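PDB 2Q02: putative cytoplasmic protein, which is of unknown function but binds zinc in a xylose isomerase-like TIM barrel and may act as an isomerase. Local coordinates for residues T7-N12 with G240-E245; V36-D41 with L65-I70; F76-E81 with C105-G110. All coordinates share one frame; numbering follows the deposited sequence.

In the fold
Contacts 1 and 2 are neighbours in the parallel barrel: contact 1 joins the last strand to the first and closes the ring, and contact 2 ties strand 35-39 to strand 66-73 one step further on. Their centres lie about 11 Å apart, and they touch where Arg39 NH1 forms a 2.9 Å salt bridge with Glu245 OE2, the carboxylate that binds zinc through OE1. The Glu37 side chain of contact 2 comes to about 7 Å from the zinc. Contact 3, its centre about 26 Å from that of contact 1, pairs the loops following strands 66-73 and 101-104; there the Cys105 side chain also comes within about 7 Å of the metal.

Contact 1. Residues T7-N12 with G240-E245; sequences TRFCIN and GIYAFE. With ZN (zinc ion), chain E.
Arg8 to Asn12 and Gly240 to Glu245 run side by side in parallel, the axes of strands 9-12 and 242-244 4.5 Å apart at 29°, with a ladder of backbone hydrogen bonds from Tyr242 N to Arg8 O through to Asn12 N to Phe244 O. Just before the ladder begins, the Arg8 guanidinium turns its NE side to Gly240: NE (2.9 Å) and NH2 (3.0 Å) both donate to Gly240 O, which lies in the guanidinium plane. The bend at chi3 (62°) brings the group round to that carbonyl, and NH2 also passes 3.3 Å from Tyr242 CE2, while Glu234 takes both Arg8 NH2 and the Tyr242 hydroxyl. This pairing of first and last strands closes the TIM barrel. On the Phe9 face, the Phe9 and Phe244 rings are nearly parallel, 21° apart, but slid so far that they barely overlap; Phe9 CD1 meets Phe244 CE2 at 3.7 Å. On the other face Cys10 CB packs against Ile241 CG2 (3.5 Å) and the Ala243 methyl. Asn12 and Glu245 lie alongside each other, Asn12 ND2 3.6 Å from Glu245 CG; Asn12 OD1 accepts from Lys14 N. Glu245 OE1 binds zinc at 2.1 Å, with Glu139, Asp170 and His197 as further ligands, and OE2 is salt-bridged to Arg39.

Contact 2. Residues V36-D41 with L65-I70; sequences VELRND and LEIVTI
Leu65 reaches Val36 with its CD1 methyl, 4.1 Å from Val36 CG1, the two side chains crossing at about a right angle beside helix 21-30. Glu66 contributes its backbone: its O accepts from Val36 N. Ile67 lies on the outward face, turned to the helices, where CG1 packs on Val36 CG2 (3.9 Å) and CD1 meets Leu38 CD1, also at 3.9 Å. Val68 N then donates to Val36 O at 2.8 Å, nearly straight (169°). Thr69 turns to the barrel interior beside Glu37, and its hydroxyl donates to Glu37 OE2 over a short 2.5 Å, meeting the carboxylate from its anti side. A chi1 of 85° puts OG1 between the backbone N and the carbonyl carbon, on the Glu37 side, while Thr69 O takes Leu38 N. Glu37 OE2 also receives Asn71 ND2 and His197 NE2, so three donors converge on one oxygen; this probably helps orient the zinc ligand His197. Ile70 CG1 lies 4.4 Å from Leu38 CB, with helix 81-97 packed on its side chain. Strand 35-39, helix 53-62 and strand 66-73 make a beta-alpha-beta crossover, the repeating unit of a TIM barrel, with hydrophobic side chains toward the helices and a polar cluster inside, next to the metal site.

Contact 3. Residues F76-E81 with C105-G110; sequences FNQLTE and CPLNDG
Phe76 meets Cys105 and Pro106 with both backbone and ring. Its N donates to Cys105 O at 3.0 Å, a fairly straight bond (163°) in which the donor stands tilted from the carbonyl plane. With chi1 at 87°, CG sits between the backbone N and the carbonyl carbon, and the ring presents its edge to the Cys105-Pro106 peptide: CD2 is 3.3 Å from Cys105 C, and CE2 lies 3.9 Å from Pro106 CB. Ile122 and Leu125 of helix 115-130 also pack on this ring. Asn77 comes next, its amide crossing Pro106 so that ND2 is 3.4 Å from Pro106 CB, while its CB lies 3.5 Å from Leu107 N. The other end of the amide is held by Thr118, which hydrogen-bonds OD1. The two segments belong to successive loops of the TIM barrel, leaving strands 66-73 and 101-104 at their C-terminal ends, where barrels of this fold carry their active sites; Cys105 points away from the first loop, and its side chain comes about 4 Å from that of the zinc ligand Glu139. Gln78 stretches its chain out over Leu107 at the exposed margin, NE2 standing 3.7 Å from Leu107 CD2. A water donates to Asp109 OD2 at 2.8 Å and makes only a weak, long bond to Gln78 OE1. After Gln78 the chain turns tightly and enters helix 81-97 with Thr80 as N-cap.

Contact 1. Residues T7-N12 with G240-E245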
loop_
_atom_site.group_PDB
_atom_site.type_symbol
_atom_site.label_atom_id
_atom_site.label_comp_id
_atom_site.label_asym_id
_atom_site.label_seq_id
_atom_site.Cartn_x
_atom_site.Cartn_y
_atom_site.Cartn_z
ATOM N N THR A 7 13.275 9.760 -6.426
ATOM C CA THR A 7 12.467 9.042 -7.434
ATOM C C THR A 7 11.657 7.858 -6.892
ATOM O O THR A 7 10.554 7.578 -7.382
ATOM C CB THR A 7 13.482 8.461 -8.528
ATOM O OG1 THR A 7 13.920 9.521 -9.372
ATOM C CG2 THR A 7 12.925 7.297 -9.415
ATOM N N ARG A 8 12.261 7.130 -5.942
ATOM C CA ARG A 8 11.689 5.905 -5.371
ATOM C C ARG A 8 10.559 6.152 -4.378
ATOM O O ARG A 8 9.971 5.193 -3.900
ATOM C CB ARG A 8 12.759 5.073 -4.641
ATOM C CG ARG A 8 13.809 4.469 -5.544
ATOM C CD ARG A 8 14.922 3.807 -4.737
ATOM N NE ARG A 8 14.410 2.702 -3.934
ATOM C CZ ARG A 8 15.098 2.065 -2.982
ATOM N NH1 ARG A 8 16.343 2.400 -2.696
ATOM N NH2 ARG A 8 14.525 1.092 -2.287
ATOM N N PHE A 9 10.272 7.403 -4.030
ATOM C CA PHE A 9 9.179 7.684 -3.089
ATOM C C PHE A 9 7.856 7.886 -3.815
ATOM O O PHE A 9 7.812 8.418 -4.926
ATOM C CB PHE A 9 9.514 8.871 -2.173
ATOM C CG PHE A 9 10.552 8.551 -1.133
ATOM C CD1 PHE A 9 10.283 7.622 -0.126
ATOM C CD2 PHE A 9 11.796 9.179 -1.148
ATOM C CE1 PHE A 9 11.229 7.290 0.834
ATOM C CE2 PHE A 9 12.766 8.866 -0.161
ATOM C CZ PHE A 9 12.474 7.910 0.829
ATOM N N CYS A 10 6.774 7.436 -3.174
ATOM C CA CYS A 10 5.408 7.482 -3.753
ATOM C C CYS A 10 4.461 8.061 -2.716
ATOM O O CYS A 10 4.569 7.771 -1.527
ATOM C CB CYS A 10 4.948 6.059 -4.128
ATOM S SG CYS A 10 3.282 5.876 -4.840
ATOM N N ILE A 11 3.541 8.902 -3.150
ATOM C CA ILE A 11 2.593 9.468 -2.217
ATOM C C ILE A 11 1.242 8.797 -2.417
ATOM O O ILE A 11 0.616 8.914 -3.481
ATOM C CB ILE A 11 2.473 10.997 -2.357
ATOM C CG1 ILE A 11 3.867 11.659 -2.473
ATOM C CG2 ILE A 11 1.661 11.572 -1.185
ATOM C CD1 ILE A 11 4.823 11.358 -1.333
ATOM N N ASN A 12 0.802 8.095 -1.382
ATOM C CA ASN A 12 -0.522 7.508 -1.368
ATOM C C ASN A 12 -1.581 8.618 -1.112
ATOM O O ASN A 12 -1.397 9.506 -0.253
ATOM C CB ASN A 12 -0.580 6.388 -0.313
ATOM C CG ASN A 12 -1.827 5.535 -0.425
ATOM O OD1 ASN A 12 -2.938 6.056 -0.350
ATOM N ND2 ASN A 12 -1.651 4.214 -0.584
ATOM N N GLY A 240 13.059 -1.106 -4.473
ATOM C CA GLY A 240 11.695 -0.823 -4.903
ATOM C C GLY A 240 11.150 0.456 -4.313
ATOM O O GLY A 240 11.884 1.247 -3.774
ATOM N N ILE A 241 9.848 0.643 -4.405
ATOM C CA ILE A 241 9.215 1.910 -4.063
ATOM C C ILE A 241 8.788 1.954 -2.581
ATOM O O ILE A 241 8.277 0.964 -2.017
ATOM C CB ILE A 241 7.984 2.165 -4.981
ATOM C CG1 ILE A 241 8.441 2.287 -6.451
ATOM C CG2 ILE A 241 7.218 3.407 -4.540
ATOM C CD1 ILE A 241 7.317 2.267 -7.482
ATOM N N TYR A 242 9.026 3.105 -1.958
ATOM C CA TYR A 242 8.489 3.417 -0.655
ATOM C C TYR A 242 7.366 4.431 -0.862
ATOM O O TYR A 242 7.570 5.512 -1.430
ATOM C CB TYR A 242 9.584 4.011 0.234
ATOM C CG TYR A 242 10.690 3.037 0.615
ATOM C CD1 TYR A 242 10.462 2.038 1.562
ATOM C CD2 TYR A 242 11.975 3.133 0.046
ATOM C CE1 TYR A 242 11.449 1.154 1.922
ATOM C CE2 TYR A 242 12.993 2.243 0.411
ATOM C CZ TYR A 242 12.706 1.252 1.348
ATOM O OH TYR A 242 13.666 0.360 1.743
ATOM N N ALA A 243 6.179 4.064 -0.389
ATOM C CA ALA A 243 4.966 4.871 -0.513
ATOM C C ALA A 243 4.478 5.191 0.868
ATOM O O ALA A 243 4.367 4.293 1.689
ATOM C CB ALA A 243 3.878 4.106 -1.269
ATOM N N PHE A 244 4.169 6.469 1.103
ATOM C CA PHE A 244 3.685 6.953 2.386
ATOM C C PHE A 244 2.165 6.801 2.440
ATOM O O PHE A 244 1.468 7.306 1.555
ATOM C CB PHE A 244 4.109 8.417 2.603
ATOM C CG PHE A 244 5.584 8.579 2.869
ATOM C CD1 PHE A 244 6.128 8.198 4.089
ATOM C CD2 PHE A 244 6.436 9.094 1.893
ATOM C CE1 PHE A 244 7.498 8.328 4.336
ATOM C CE2 PHE A 244 7.814 9.254 2.140
ATOM C CZ PHE A 244 8.343 8.861 3.358
ATOM N N GLU A 245 1.672 6.077 3.458
ATOM C CA GLU A 245 0.243 5.724 3.579
ATOM C C GLU A 245 -0.282 5.921 5.025
ATOM O O GLU A 245 -0.541 4.966 5.744
ATOM C CB GLU A 245 -0.024 4.285 3.073
ATOM C CG GLU A 245 -1.524 3.898 3.021
ATOM C CD GLU A 245 -1.778 2.394 2.896
ATOM O OE1 GLU A 245 -1.078 1.594 3.551
ATOM O OE2 GLU A 245 -2.702 1.990 2.160
HETATM ZN ZN ZN E . -0.777 -0.508 3.311
#

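Contact 2. Residues V36-D41 with L65-I70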
loop_
_atom_site.group_PDB
_atom_site.type_symbol
_atom_site.label_atom_id
_atom_site.label_comp_id
_atom_site.label_asym_id
_atom_site.label_seq_id
_atom_site.Cartn_x
_atom_site.Cartn_y
_atom_site.Cartn_z
ATOM N N VAL A 36 2.350 8.190 -7.413
ATOM C CA VAL A 36 1.203 8.204 -6.491
ATOM C C VAL A 36 0.466 6.886 -6.489
ATOM O O VAL A 36 0.701 6.036 -7.330
ATOM C CB VAL A 36 0.134 9.282 -6.852
ATOM C CG1 VAL A 36 0.706 10.670 -6.711
ATOM C CG2 VAL A 36 -0.412 9.061 -8.279
ATOM N N GLU A 37 -0.446 6.751 -5.541
ATOM C CA GLU A 37 -1.416 5.675 -5.498
ATOM C C GLU A 37 -2.794 6.303 -5.396
ATOM O O GLU A 37 -2.999 7.240 -4.611
ATOM C CB GLU A 37 -1.208 4.802 -4.255
ATOM C CG GLU A 37 0.102 4.026 -4.204
ATOM C CD GLU A 37 0.179 3.129 -2.980
ATOM O OE1 GLU A 37 0.657 3.632 -1.922
ATOM O OE2 GLU A 37 -0.272 1.947 -3.070
ATOM N N LEU A 38 -3.744 5.776 -6.156
ATOM C CA LEU A 38 -5.151 6.150 -5.995
ATOM C C LEU A 38 -5.877 5.106 -5.138
ATOM O O LEU A 38 -5.298 4.088 -4.765
ATOM C CB LEU A 38 -5.827 6.350 -7.360
ATOM C CG LEU A 38 -5.369 7.561 -8.194
ATOM C CD1 LEU A 38 -6.118 7.625 -9.504
ATOM C CD2 LEU A 38 -5.522 8.875 -7.445
ATOM N N ARG A 39 -7.139 5.378 -4.803
ATOM C CA ARG A 39 -7.879 4.547 -3.854
ATOM C C ARG A 39 -9.419 4.592 -4.031
ATOM O O ARG A 39 -10.008 5.639 -4.363
ATOM C CB ARG A 39 -7.572 4.993 -2.416
ATOM C CG ARG A 39 -6.108 5.312 -2.063
ATOM C CD ARG A 39 -6.038 5.709 -0.591
ATOM N NE ARG A 39 -6.638 4.654 0.219
ATOM C CZ ARG A 39 -5.974 3.629 0.749
ATOM N NH1 ARG A 39 -4.656 3.516 0.641
ATOM N NH2 ARG A 39 -6.631 2.716 1.427
ATOM N N ASN A 40 -10.076 3.469 -3.752
ATOM C CA ASN A 40 -11.548 3.409 -3.851
ATOM C C ASN A 40 -12.272 3.729 -2.523
ATOM O O ASN A 40 -13.495 3.641 -2.456
ATOM C CB ASN A 40 -12.030 2.057 -4.395
ATOM C CG ASN A 40 -11.889 0.950 -3.388
ATOM O OD1 ASN A 40 -11.137 1.080 -2.419
ATOM N ND2 ASN A 40 -12.608 -0.158 -3.607
ATOM N N ASP A 41 -11.520 4.124 -1.486
ATOM C CA ASP A 41 -12.117 4.393 -0.168
ATOM C C ASP A 41 -11.919 5.844 0.298
ATOM O O ASP A 41 -11.892 6.133 1.502
ATOM C CB ASP A 41 -11.606 3.411 0.887
ATOM C CG ASP A 41 -10.120 3.459 1.067
ATOM O OD1 ASP A 41 -9.467 4.361 0.513
ATOM O OD2 ASP A 41 -9.618 2.577 1.783
ATOM N N LEU A 65 3.361 12.202 -13.433
ATOM C CA LEU A 65 3.189 11.199 -12.378
ATOM C C LEU A 65 2.847 9.845 -12.945
ATOM O O LEU A 65 2.084 9.740 -13.910
ATOM C CB LEU A 65 2.069 11.592 -11.416
ATOM C CG LEU A 65 2.177 12.996 -10.827
ATOM C CD1 LEU A 65 1.006 13.251 -9.893
ATOM C CD2 LEU A 65 3.508 13.200 -10.111
ATOM N N GLU A 66 3.427 8.814 -12.341
ATOM C CA GLU A 66 2.998 7.432 -12.537
ATOM C C GLU A 66 2.026 7.064 -11.426
ATOM O O GLU A 66 2.335 7.216 -10.257
ATOM C CB GLU A 66 4.198 6.473 -12.495
ATOM C CG GLU A 66 3.827 5.021 -12.149
ATOM C CD GLU A 66 4.933 3.989 -12.444
ATOM O OE1 GLU A 66 6.111 4.203 -12.043
ATOM O OE2 GLU A 66 4.602 2.942 -13.068
ATOM N N ILE A 67 0.855 6.556 -11.788
ATOM C CA ILE A 67 -0.052 5.987 -10.803
ATOM C C ILE A 67 0.394 4.546 -10.580
ATOM O O ILE A 67 0.213 3.705 -11.445
ATOM C CB ILE A 67 -1.509 6.039 -11.285
ATOM C CG1 ILE A 67 -1.938 7.497 -11.484
ATOM C CG2 ILE A 67 -2.432 5.294 -10.284
ATOM C CD1 ILE A 67 -3.243 7.669 -12.206
ATOM N N VAL A 68 0.992 4.265 -9.431
ATOM C CA VAL A 68 1.647 2.984 -9.207
ATOM C C VAL A 68 0.643 1.916 -8.823
ATOM O O VAL A 68 0.697 0.806 -9.349
ATOM C CB VAL A 68 2.745 3.057 -8.109
ATOM C CG1 VAL A 68 3.360 1.685 -7.886
ATOM C CG2 VAL A 68 3.836 4.117 -8.462
ATOM N N THR A 69 -0.259 2.217 -7.893
ATOM C CA THR A 69 -1.314 1.244 -7.580
ATOM C C THR A 69 -2.659 1.879 -7.379
ATOM O O THR A 69 -2.782 3.099 -7.246
ATOM C CB THR A 69 -1.041 0.404 -6.279
ATOM O OG1 THR A 69 -1.483 1.129 -5.125
ATOM C CG2 THR A 69 0.430 0.061 -6.121
ATOM N N ILE A 70 -3.657 0.999 -7.348
ATOM C CA ILE A 70 -4.945 1.296 -6.757
ATOM C C ILE A 70 -5.145 0.433 -5.514
ATOM O O ILE A 70 -4.825 -0.745 -5.505
ATOM C CB ILE A 70 -6.059 1.093 -7.791
ATOM C CG1 ILE A 70 -5.930 2.199 -8.857
ATOM C CG2 ILE A 70 -7.432 1.120 -7.121
ATOM C CD1 ILE A 70 -6.858 2.048 -10.012
#

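Contact 3. Residues F76-E81 with C105-G110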
loop_
_atom_site.group_PDB
_atom_site.type_symbol
_atom_site.label_atom_id
_atom_site.label_comp_id
_atom_site.label_asym_id
_atom_site.label_seq_id
_atom_site.Cartn_x
_atom_site.Cartn_y
_atom_site.Cartn_z
ATOM N N PHE A 76 -9.914 -10.366 -0.836
ATOM C CA PHE A 76 -9.489 -11.129 -2.043
ATOM C C PHE A 76 -9.588 -12.625 -1.810
ATOM O O PHE A 76 -9.730 -13.442 -2.720
ATOM C CB PHE A 76 -8.057 -10.745 -2.481
ATOM C CG PHE A 76 -6.955 -11.524 -1.797
ATOM C CD1 PHE A 76 -6.493 -12.714 -2.333
ATOM C CD2 PHE A 76 -6.334 -11.021 -0.653
ATOM C CE1 PHE A 76 -5.446 -13.417 -1.718
ATOM C CE2 PHE A 76 -5.283 -11.706 -0.035
ATOM C CZ PHE A 76 -4.849 -12.913 -0.572
ATOM N N ASN A 77 -9.522 -12.900 -0.537
ATOM C CA ASN A 77 -9.383 -14.177 0.086
ATOM C C ASN A 77 -10.683 -15.005 0.113
ATOM O O ASN A 77 -10.658 -16.202 0.323
ATOM C CB ASN A 77 -8.996 -13.802 1.550
ATOM C CG ASN A 77 -7.900 -14.606 2.064
ATOM O OD1 ASN A 77 -7.405 -15.507 1.383
ATOM N ND2 ASN A 77 -7.498 -14.321 3.273
ATOM N N GLN A 78 -11.815 -14.315 -0.024
ATOM C CA GLN A 78 -13.164 -14.883 0.090
ATOM C C GLN A 78 -13.903 -14.526 -1.192
ATOM O O GLN A 78 -14.811 -13.681 -1.219
ATOM C CB GLN A 78 -13.863 -14.292 1.312
ATOM C CG GLN A 78 -15.315 -14.723 1.506
ATOM C CD GLN A 78 -15.709 -14.724 2.967
ATOM O OE1 GLN A 78 -16.475 -13.851 3.415
ATOM N NE2 GLN A 78 -15.149 -15.691 3.743
ATOM N N LEU A 79 -13.482 -15.183 -2.263
ATOM C CA LEU A 79 -13.752 -14.734 -3.623
ATOM C C LEU A 79 -15.121 -15.223 -4.150
ATOM O O LEU A 79 -15.200 -16.086 -5.037
ATOM C CB LEU A 79 -12.585 -15.190 -4.524
ATOM C CG LEU A 79 -12.250 -14.482 -5.839
ATOM C CD1 LEU A 79 -11.941 -13.008 -5.612
ATOM C CD2 LEU A 79 -11.065 -15.186 -6.520
ATOM N N THR A 80 -16.185 -14.642 -3.587
ATOM C CA THR A 80 -17.559 -14.870 -4.038
ATOM C C THR A 80 -17.739 -14.119 -5.343
ATOM O O THR A 80 -16.868 -13.351 -5.744
ATOM C CB THR A 80 -18.613 -14.345 -3.027
ATOM O OG1 THR A 80 -18.542 -12.916 -2.941
ATOM C CG2 THR A 80 -18.399 -14.940 -1.641
ATOM N N GLU A 81 -18.867 -14.319 -6.009
ATOM C CA GLU A 81 -19.063 -13.687 -7.309
ATOM C C GLU A 81 -19.361 -12.180 -7.184
ATOM O O GLU A 81 -19.200 -11.445 -8.153
ATOM C CB GLU A 81 -20.123 -14.430 -8.137
ATOM C CG GLU A 81 -19.808 -15.946 -8.386
ATOM C CD GLU A 81 -18.558 -16.232 -9.270
ATOM O OE1 GLU A 81 -18.154 -15.357 -10.082
ATOM O OE2 GLU A 81 -18.003 -17.361 -9.159
ATOM N N CYS A 105 -6.291 -7.305 -0.399
ATOM C CA CYS A 105 -6.275 -7.418 1.048
ATOM C C CYS A 105 -7.077 -8.613 1.511
ATOM O O CYS A 105 -8.204 -8.820 1.033
ATOM C CB CYS A 105 -6.887 -6.168 1.692
ATOM S SG CYS A 105 -5.830 -4.709 1.577
ATOM N N PRO A 106 -6.543 -9.357 2.504
ATOM C CA PRO A 106 -7.173 -10.599 2.966
ATOM C C PRO A 106 -8.344 -10.333 3.879
ATOM O O PRO A 106 -8.425 -9.268 4.472
ATOM C CB PRO A 106 -6.066 -11.276 3.787
ATOM C CG PRO A 106 -5.306 -10.102 4.397
ATOM C CD PRO A 106 -5.335 -9.032 3.294
ATOM N N LEU A 107 -9.224 -11.316 4.005
ATOM C CA LEU A 107 -10.324 -11.258 4.965
ATOM C C LEU A 107 -9.778 -10.947 6.363
ATOM O O LEU A 107 -8.728 -11.451 6.764
ATOM C CB LEU A 107 -11.138 -12.564 4.982
ATOM C CG LEU A 107 -12.369 -12.586 5.900
ATOM C CD1 LEU A 107 -13.518 -11.741 5.326
ATOM C CD2 LEU A 107 -12.851 -13.998 6.174
ATOM N N ASN A 108 -10.498 -10.104 7.093
ATOM C CA ASN A 108 -10.002 -9.595 8.376
ATOM C C ASN A 108 -11.179 -9.450 9.331
ATOM O O ASN A 108 -11.471 -8.376 9.827
ATOM C CB ASN A 108 -9.199 -8.289 8.167
ATOM C CG ASN A 108 -8.587 -7.725 9.456
ATOM O OD1 ASN A 108 -7.856 -8.395 10.166
ATOM N ND2 ASN A 108 -8.873 -6.458 9.730
ATOM N N ASP A 109 -11.885 -10.552 9.552
ATOM C CA ASP A 109 -13.062 -10.560 10.438
ATOM C C ASP A 109 -12.983 -11.645 11.538
ATOM O O ASP A 109 -13.991 -11.982 12.179
ATOM C CB ASP A 109 -14.379 -10.712 9.639
ATOM C CG ASP A 109 -14.583 -12.124 9.064
ATOM O OD1 ASP A 109 -13.749 -13.018 9.325
ATOM O OD2 ASP A 109 -15.585 -12.322 8.339
ATOM N N GLY A 110 -11.787 -12.197 11.747
ATOM C CA GLY A 110 -11.582 -13.192 12.804
ATOM C C GLY A 110 -11.892 -14.619 12.393
ATOM O O GLY A 110 -11.824 -15.537 13.205
HETATM O O HOH W 1 -16.439 -14.409 6.742
#